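MCG133388, isoform CRA_f (Mus musculus, PDB 4ZPO) probably acts as a calcium-dependent cell-adhesion protein that may help set up specific neuronal connections, and is seen here as its three N-terminal extracellular cadherin repeats. Local coordinates at residues D29-L37 and L48-A56; G246-D254 and F264-A272. All coordinates share one frame; numbering follows the deposited sequence.

Contact 1: D29-L37 and L48-A56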
loop_
_atom_site.group_PDB
_atom_site.type_symbol
_atom_site.label_atom_id
_atom_site.label_comp_id
_atom_site.label_asym_id
_atom_site.label_seq_id
_atom_site.Cartn_x
_atom_site.Cartn_y
_atom_site.Cartn_z
ATOM N N ASP A 29 -21.141 29.130 -54.534
ATOM C CA ASP A 29 -19.747 29.418 -54.204
ATOM C C ASP A 29 -18.997 28.171 -53.750
ATOM O O ASP A 29 -17.801 28.027 -54.000
ATOM C CB ASP A 29 -19.659 30.488 -53.112
ATOM C CG ASP A 29 -20.111 31.852 -53.590
ATOM O OD1 ASP A 29 -20.207 32.055 -54.819
ATOM O OD2 ASP A 29 -20.356 32.727 -52.732
ATOM N N LEU A 30 -19.713 27.272 -53.081
ATOM C CA LEU A 30 -19.121 26.052 -52.548
ATOM C C LEU A 30 -18.645 25.121 -53.660
ATOM O O LEU A 30 -17.665 24.395 -53.496
ATOM C CB LEU A 30 -20.121 25.320 -51.646
ATOM C CG LEU A 30 -20.360 25.869 -50.234
ATOM C CD1 LEU A 30 -21.136 27.182 -50.248
ATOM C CD2 LEU A 30 -21.075 24.836 -49.380
ATOM N N LEU A 31 -19.345 25.145 -54.791
ATOM C CA LEU A 31 -18.982 24.312 -55.932
ATOM C C LEU A 31 -18.021 25.031 -56.874
ATOM O O LEU A 31 -17.002 24.471 -57.280
ATOM C CB LEU A 31 -20.234 23.879 -56.698
ATOM C CG LEU A 31 -21.042 22.727 -56.100
ATOM C CD1 LEU A 31 -22.336 22.525 -56.871
ATOM C CD2 LEU A 31 -20.216 21.453 -56.095
ATOM N N SER A 32 -18.355 26.273 -57.214
ATOM C CA SER A 32 -17.567 27.062 -58.158
ATOM C C SER A 32 -16.137 27.285 -57.674
ATOM O O SER A 32 -15.195 27.262 -58.465
ATOM C CB SER A 32 -18.243 28.410 -58.415
ATOM O OG SER A 32 -19.534 28.234 -58.974
ATOM N N ARG A 33 -15.978 27.503 -56.373
ATOM C CA ARG A 33 -14.657 27.732 -55.802
ATOM C C ARG A 33 -14.083 26.452 -55.204
ATOM O O ARG A 33 -13.004 26.466 -54.608
ATOM C CB ARG A 33 -14.711 28.838 -54.746
ATOM C CG ARG A 33 -15.190 30.177 -55.286
ATOM C CD ARG A 33 -14.895 31.306 -54.314
ATOM N NE ARG A 33 -13.462 31.467 -54.091
ATOM C CZ ARG A 33 -12.928 32.397 -53.306
ATOM N NH1 ARG A 33 -13.710 33.257 -52.667
ATOM N NH2 ARG A 33 -11.612 32.468 -53.159
ATOM N N ARG A 34 -14.815 25.353 -55.372
ATOM C CA ARG A 34 -14.363 24.027 -54.950
ATOM C C ARG A 34 -13.944 23.976 -53.483
ATOM O O ARG A 34 -12.757 23.874 -53.175
ATOM C CB ARG A 34 -13.205 23.559 -55.835
ATOM C CG ARG A 34 -13.628 23.110 -57.222
ATOM C CD ARG A 34 -12.421 22.899 -58.122
ATOM N NE ARG A 34 -12.717 22.003 -59.236
ATOM C CZ ARG A 34 -11.881 21.758 -60.239
ATOM N NH1 ARG A 34 -10.696 22.351 -60.276
ATOM N NH2 ARG A 34 -12.234 20.924 -61.209
ATOM N N LEU A 35 -14.923 24.052 -52.587
ATOM C CA LEU A 35 -14.659 23.947 -51.156
ATOM C C LEU A 35 -14.063 22.575 -50.863
ATOM O O LEU A 35 -14.520 21.565 -51.398
ATOM C CB LEU A 35 -15.938 24.177 -50.350
ATOM C CG LEU A 35 -15.751 24.521 -48.873
ATOM C CD1 LEU A 35 -14.769 25.669 -48.711
ATOM C CD2 LEU A 35 -17.090 24.865 -48.239
ATOM N N ARG A 36 -13.039 22.541 -50.016
ATOM C CA ARG A 36 -12.199 21.356 -49.914
ATOM C C ARG A 36 -11.318 21.360 -48.668
ATOM O O ARG A 36 -10.836 22.411 -48.244
ATOM C CB ARG A 36 -11.328 21.256 -51.170
ATOM C CG ARG A 36 -10.435 20.037 -51.261
ATOM C CD ARG A 36 -9.183 20.375 -52.053
ATOM N NE ARG A 36 -9.468 21.335 -53.116
ATOM C CZ ARG A 36 -8.539 21.959 -53.834
ATOM N NH1 ARG A 36 -7.254 21.727 -53.606
ATOM N NH2 ARG A 36 -8.896 22.818 -54.778
ATOM N N LEU A 37 -11.115 20.184 -48.083
ATOM C CA LEU A 37 -10.115 20.021 -47.033
ATOM C C LEU A 37 -8.745 19.847 -47.675
ATOM O O LEU A 37 -8.637 19.318 -48.779
ATOM C CB LEU A 37 -10.445 18.827 -46.134
ATOM C CG LEU A 37 -11.550 19.037 -45.095
ATOM C CD1 LEU A 37 -11.807 17.755 -44.318
ATOM C CD2 LEU A 37 -11.183 20.172 -44.152
ATOM N N LEU A 48 -15.885 18.065 -44.621
ATOM C CA LEU A 48 -16.421 19.348 -45.048
ATOM C C LEU A 48 -17.519 19.133 -46.084
ATOM O O LEU A 48 -17.265 18.624 -47.174
ATOM C CB LEU A 48 -15.310 20.234 -45.609
ATOM C CG LEU A 48 -15.638 21.711 -45.828
ATOM C CD1 LEU A 48 -16.228 22.319 -44.570
ATOM C CD2 LEU A 48 -14.386 22.461 -46.248
ATOM N N SER A 49 -18.742 19.515 -45.730
ATOM C CA SER A 49 -19.897 19.287 -46.592
ATOM C C SER A 49 -19.984 20.317 -47.714
ATOM O O SER A 49 -19.656 21.486 -47.524
ATOM C CB SER A 49 -21.186 19.306 -45.766
ATOM O OG SER A 49 -22.317 19.032 -46.576
ATOM N N LEU A 50 -20.423 19.870 -48.887
ATOM C CA LEU A 50 -20.653 20.770 -50.013
ATOM C C LEU A 50 -22.087 21.283 -49.998
ATOM O O LEU A 50 -22.439 22.190 -50.751
ATOM C CB LEU A 50 -20.359 20.069 -51.341
ATOM C CG LEU A 50 -18.893 19.796 -51.680
ATOM C CD1 LEU A 50 -18.779 19.097 -53.027
ATOM C CD2 LEU A 50 -18.093 21.090 -51.676
ATOM N N VAL A 51 -22.909 20.693 -49.136
ATOM C CA VAL A 51 -24.310 21.081 -49.022
ATOM C C VAL A 51 -24.502 22.156 -47.958
ATOM O O VAL A 51 -24.892 23.282 -48.262
ATOM C CB VAL A 51 -25.205 19.873 -48.681
ATOM C CG1 VAL A 51 -26.654 20.315 -48.524
ATOM C CG2 VAL A 51 -25.084 18.805 -49.751
ATOM N N SER A 52 -24.226 21.797 -46.708
ATOM C CA SER A 52 -24.392 22.721 -45.594
ATOM C C SER A 52 -23.178 23.631 -45.438
ATOM O O SER A 52 -23.277 24.720 -44.872
ATOM C CB SER A 52 -24.640 21.952 -44.296
ATOM O OG SER A 52 -23.563 21.077 -44.010
ATOM N N GLY A 53 -22.034 23.181 -45.945
ATOM C CA GLY A 53 -20.799 23.935 -45.828
ATOM C C GLY A 53 -20.243 23.871 -44.419
ATOM O O GLY A 53 -19.364 24.649 -44.048
ATOM N N ALA A 54 -20.759 22.933 -43.633
ATOM C CA ALA A 54 -20.376 22.808 -42.234
ATOM C C ALA A 54 -19.270 21.779 -42.038
ATOM O O ALA A 54 -19.230 20.755 -42.721
ATOM C CB ALA A 54 -21.589 22.443 -41.390
ATOM N N LEU A 55 -18.371 22.064 -41.102
ATOM C CA LEU A 55 -17.310 21.133 -40.740
ATOM C C LEU A 55 -17.798 20.206 -39.634
ATOM O O LEU A 55 -18.099 20.654 -38.529
ATOM C CB LEU A 55 -16.059 21.892 -40.295
ATOM C CG LEU A 55 -14.823 21.064 -39.940
ATOM C CD1 LEU A 55 -14.356 20.253 -41.140
ATOM C CD2 LEU A 55 -13.710 21.969 -39.437
ATOM N N ALA A 56 -17.884 18.914 -39.935
ATOM C CA ALA A 56 -18.427 17.953 -38.980
ATOM C C ALA A 56 -17.419 16.869 -38.617
ATOM O O ALA A 56 -16.423 16.671 -39.311
ATOM C CB ALA A 56 -19.698 17.325 -39.534
#
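Leu50, Leu48 and Leu30 bury the most surface here, and Leu35 sits among them. No hydrogen bond crosses between 29-37 and 48-56, so the contact is held by leucine side chains packed on one another and on backbone. Leu50 puts one methyl against Leu31 of helix 29-32 and the other against the backbone just after it. Its CD2 lies 3.6 Å from the backbone O of Leu35 and 4.0 Å from Leu35 CB. Its CD1 meets CD2 of Leu31 at the exposed margin. Leu48 comes at Leu35 at about a right angle, and Leu48 CD2 is 3.6 Å from Leu35 CG. CG of Leu35 is anti to the backbone N (chi1 -162°), which carries the branch toward Leu48. The CB of Leu48 also touches Leu37 CG at 4.0 Å. Leu30 reaches from the helix into the turn at 50-53, where its CD2 is 3.7 Å from Gly53 CA. Gly53 has positive phi (74°), and a side chain there would point toward Leu30. Ser49 OG accepts from Val51 N, closing an ST turn at 49-51. Were Leu35 an alanine, Leu48 CD2 would probably lose its closest partner across the contact, and a gap would be likely to open there. A Schellman motif with Arg34 at positive phi ends helix 29-32 and turns the chain toward Leu35. The contact lies in the first cadherin repeat, a beta-sandwich. It joins the helix and strand 36-37 to the turn between strands 46-48 and 54-57, which belong to the opposing sheet. Leu35 also packs on Val79 and Thr81 of strand 74-81, the neighbour of 36-37, while Leu30 touches Ala20 and Leu25.

Contact 2: G246-D254 and F264-A272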
loop_
_atom_site.group_PDB
_atom_site.type_symbol
_atom_site.label_atom_id
_atom_site.label_comp_id
_atom_site.label_asym_id
_atom_site.label_seq_id
_atom_site.Cartn_x
_atom_site.Cartn_y
_atom_site.Cartn_z
ATOM N N GLY A 246 10.681 -17.371 19.839
ATOM C CA GLY A 246 9.645 -17.922 20.694
ATOM C C GLY A 246 10.074 -19.166 21.448
ATOM O O GLY A 246 9.478 -19.519 22.464
ATOM N N GLN A 247 11.105 -19.840 20.947
ATOM C CA GLN A 247 11.627 -21.030 21.612
ATOM C C GLN A 247 12.531 -20.643 22.777
ATOM O O GLN A 247 13.229 -19.631 22.722
ATOM C CB GLN A 247 12.381 -21.918 20.621
ATOM C CG GLN A 247 11.479 -22.630 19.627
ATOM C CD GLN A 247 12.235 -23.599 18.743
ATOM O OE1 GLN A 247 13.224 -23.235 18.106
ATOM N NE2 GLN A 247 11.775 -24.844 18.701
ATOM N N LEU A 248 12.519 -21.455 23.828
ATOM C CA LEU A 248 13.238 -21.114 25.049
ATOM C C LEU A 248 13.985 -22.294 25.670
ATOM O O LEU A 248 13.700 -23.455 25.371
ATOM C CB LEU A 248 12.268 -20.515 26.071
ATOM C CG LEU A 248 10.817 -21.005 26.024
ATOM C CD1 LEU A 248 10.692 -22.450 26.488
ATOM C CD2 LEU A 248 9.918 -20.093 26.848
ATOM N N ASP A 249 14.945 -21.976 26.533
ATOM C CA ASP A 249 15.717 -22.984 27.252
ATOM C C ASP A 249 15.611 -22.770 28.758
ATOM O O ASP A 249 15.705 -21.640 29.239
ATOM C CB ASP A 249 17.187 -22.947 26.824
ATOM C CG ASP A 249 17.387 -23.359 25.380
ATOM O OD1 ASP A 249 16.774 -24.362 24.957
ATOM O OD2 ASP A 249 18.152 -22.677 24.666
ATOM N N TYR A 250 15.416 -23.855 29.499
ATOM C CA TYR A 250 15.339 -23.784 30.954
ATOM C C TYR A 250 16.709 -24.009 31.590
ATOM O O TYR A 250 17.518 -24.784 31.080
ATOM C CB TYR A 250 14.342 -24.811 31.493
ATOM C CG TYR A 250 12.916 -24.608 31.033
ATOM C CD1 TYR A 250 12.076 -23.715 31.685
ATOM C CD2 TYR A 250 12.405 -25.321 29.957
ATOM C CE1 TYR A 250 10.769 -23.530 31.271
ATOM C CE2 TYR A 250 11.100 -25.143 29.535
ATOM C CZ TYR A 250 10.286 -24.247 30.195
ATOM O OH TYR A 250 8.987 -24.067 29.780
ATOM N N SER A 251 16.958 -23.329 32.707
ATOM C CA SER A 251 18.202 -23.493 33.456
ATOM C C SER A 251 18.086 -22.890 34.854
ATOM O O SER A 251 17.230 -22.040 35.100
ATOM C CB SER A 251 19.374 -22.850 32.712
ATOM O OG SER A 251 19.286 -21.437 32.747
ATOM N N PHE A 252 18.951 -23.331 35.763
ATOM C CA PHE A 252 19.024 -22.741 37.096
ATOM C C PHE A 252 19.565 -21.320 37.018
ATOM O O PHE A 252 20.108 -20.911 35.990
ATOM C CB PHE A 252 19.915 -23.575 38.022
ATOM C CG PHE A 252 19.393 -24.954 38.297
ATOM C CD1 PHE A 252 18.283 -25.142 39.104
ATOM C CD2 PHE A 252 20.029 -26.066 37.770
ATOM C CE1 PHE A 252 17.806 -26.415 39.365
ATOM C CE2 PHE A 252 19.558 -27.341 38.028
ATOM C CZ PHE A 252 18.445 -27.515 38.827
ATOM N N GLY A 253 19.419 -20.571 38.106
ATOM C CA GLY A 253 20.049 -19.269 38.211
ATOM C C GLY A 253 21.555 -19.443 38.178
ATOM O O GLY A 253 22.073 -20.464 38.632
ATOM N N ASP A 254 22.256 -18.452 37.637
ATOM C CA ASP A 254 23.703 -18.549 37.458
ATOM C C ASP A 254 24.456 -18.718 38.775
ATOM O O ASP A 254 25.570 -19.244 38.794
ATOM C CB ASP A 254 24.228 -17.318 36.716
ATOM C CG ASP A 254 23.945 -17.371 35.228
ATOM O OD1 ASP A 254 24.001 -18.479 34.652
ATOM O OD2 ASP A 254 23.663 -16.310 34.634
ATOM N N PHE A 264 18.810 -31.436 42.813
ATOM C CA PHE A 264 17.823 -31.341 41.746
ATOM C C PHE A 264 18.477 -31.204 40.375
ATOM O O PHE A 264 19.603 -30.721 40.257
ATOM C CB PHE A 264 16.887 -30.158 41.998
ATOM C CG PHE A 264 16.264 -30.158 43.366
ATOM C CD1 PHE A 264 15.090 -30.852 43.607
ATOM C CD2 PHE A 264 16.850 -29.461 44.408
ATOM C CE1 PHE A 264 14.515 -30.853 44.864
ATOM C CE2 PHE A 264 16.280 -29.458 45.668
ATOM C CZ PHE A 264 15.112 -30.155 45.895
ATOM N N GLY A 265 17.761 -31.635 39.344
ATOM C CA GLY A 265 18.239 -31.530 37.979
ATOM C C GLY A 265 17.094 -31.310 37.009
ATOM O O GLY A 265 16.196 -32.145 36.898
ATOM N N LEU A 266 17.121 -30.181 36.309
ATOM C CA LEU A 266 16.051 -29.846 35.378
ATOM C C LEU A 266 16.422 -30.185 33.939
ATOM O O LEU A 266 17.583 -30.082 33.544
ATOM C CB LEU A 266 15.685 -28.361 35.491
ATOM C CG LEU A 266 16.718 -27.304 35.087
ATOM C CD1 LEU A 266 16.554 -26.884 33.632
ATOM C CD2 LEU A 266 16.628 -26.095 36.003
ATOM N N ASP A 267 15.425 -30.598 33.164
ATOM C CA ASP A 267 15.600 -30.814 31.734
ATOM C C ASP A 267 15.406 -29.482 31.017
ATOM O O ASP A 267 14.313 -28.920 31.037
ATOM C CB ASP A 267 14.610 -31.865 31.218
ATOM C CG ASP A 267 14.933 -32.346 29.810
ATOM O OD1 ASP A 267 15.581 -31.603 29.043
ATOM O OD2 ASP A 267 14.527 -33.477 29.467
ATOM N N PRO A 268 16.474 -28.972 30.385
ATOM C CA PRO A 268 16.452 -27.674 29.702
ATOM C C PRO A 268 15.378 -27.573 28.620
ATOM O O PRO A 268 14.967 -26.466 28.270
ATOM C CB PRO A 268 17.850 -27.584 29.083
ATOM C CG PRO A 268 18.697 -28.467 29.930
ATOM C CD PRO A 268 17.804 -29.601 30.326
ATOM N N SER A 269 14.931 -28.713 28.103
ATOM C CA SER A 269 13.919 -28.731 27.052
ATOM C C SER A 269 12.501 -28.807 27.617
ATOM O O SER A 269 11.669 -27.940 27.346
ATOM C CB SER A 269 14.161 -29.901 26.098
ATOM O OG SER A 269 15.378 -29.740 25.390
ATOM N N SER A 270 12.232 -29.846 28.404
ATOM C CA SER A 270 10.884 -30.087 28.916
ATOM C C SER A 270 10.571 -29.242 30.150
ATOM O O SER A 270 9.407 -28.982 30.451
ATOM C CB SER A 270 10.696 -31.570 29.244
ATOM O OG SER A 270 11.552 -31.976 30.298
ATOM N N GLY A 271 11.610 -28.818 30.860
ATOM C CA GLY A 271 11.433 -28.026 32.063
ATOM C C GLY A 271 11.101 -28.885 33.268
ATOM O O GLY A 271 10.706 -28.376 34.318
ATOM N N ALA A 272 11.262 -30.196 33.112
ATOM C CA ALA A 272 10.967 -31.138 34.183
ATOM C C ALA A 272 12.066 -31.135 35.240
ATOM O O ALA A 272 13.241 -31.321 34.925
ATOM C CB ALA A 272 10.779 -32.537 33.619
#
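Strands 248-252 and 264-266 run close to antiparallel, at 163°, and one backbone hydrogen bond crosses the contact, from Tyr250 to the turn after 264-266. In it Tyr250 N donates to Pro268 O at 2.9 Å, nearly straight. Pro268 CA returns a CA-H...O contact to Tyr250 O. The Tyr250 ring lies over the turn. Gly271 CA sits over one face, 3.9 Å from the ring centroid, and Ser269 O meets the ring edge in plane. Gly271 has positive phi, and a side chain there would point at the ring. Asp267 OD1 accepts from Ser269 N, forming an Asx turn. These strands are edge strands of the two facing sheets in the beta-sandwich of the third cadherin repeat. Leu266 fits between two partners. Its CD1 is 3.7 Å from Tyr250 CB, and its CD2 stands over the centre of the Phe252 ring, 3.4 Å from the centroid, as a CH-pi contact. With chi1 at 66°, Leu266 CG lies between its own backbone N and carbonyl carbon, and from there the two methyls part, one to each partner. Phe252 also touches Ile289 of strand 286-295. Tyr250 OH is hydrogen-bonded to Ala237 N, on strand 231-238.

How the contacts relate
Contacts 1 and 2 lie in the first and third cadherin repeats, on opposite sides of the chain's centre. Their nearest atoms are about 73 Å apart. Both are partly buried. Contact 1 sets a helix and a short edge strand against a turn, contact 2 an edge strand against an edge strand and the turn that follows it. Each turn also has a glycine with positive phi against a side chain from the other segment. The chemistry differs. Contact 1 is aliphatic, with no hydrogen bond across. Contact 2 has a backbone hydrogen bond and two CH-pi contacts to aromatic rings. Contact 1 is away from the annotated sites, whereas Leu248 of 246-254 approaches calcium ligands Asp239 and Asp295.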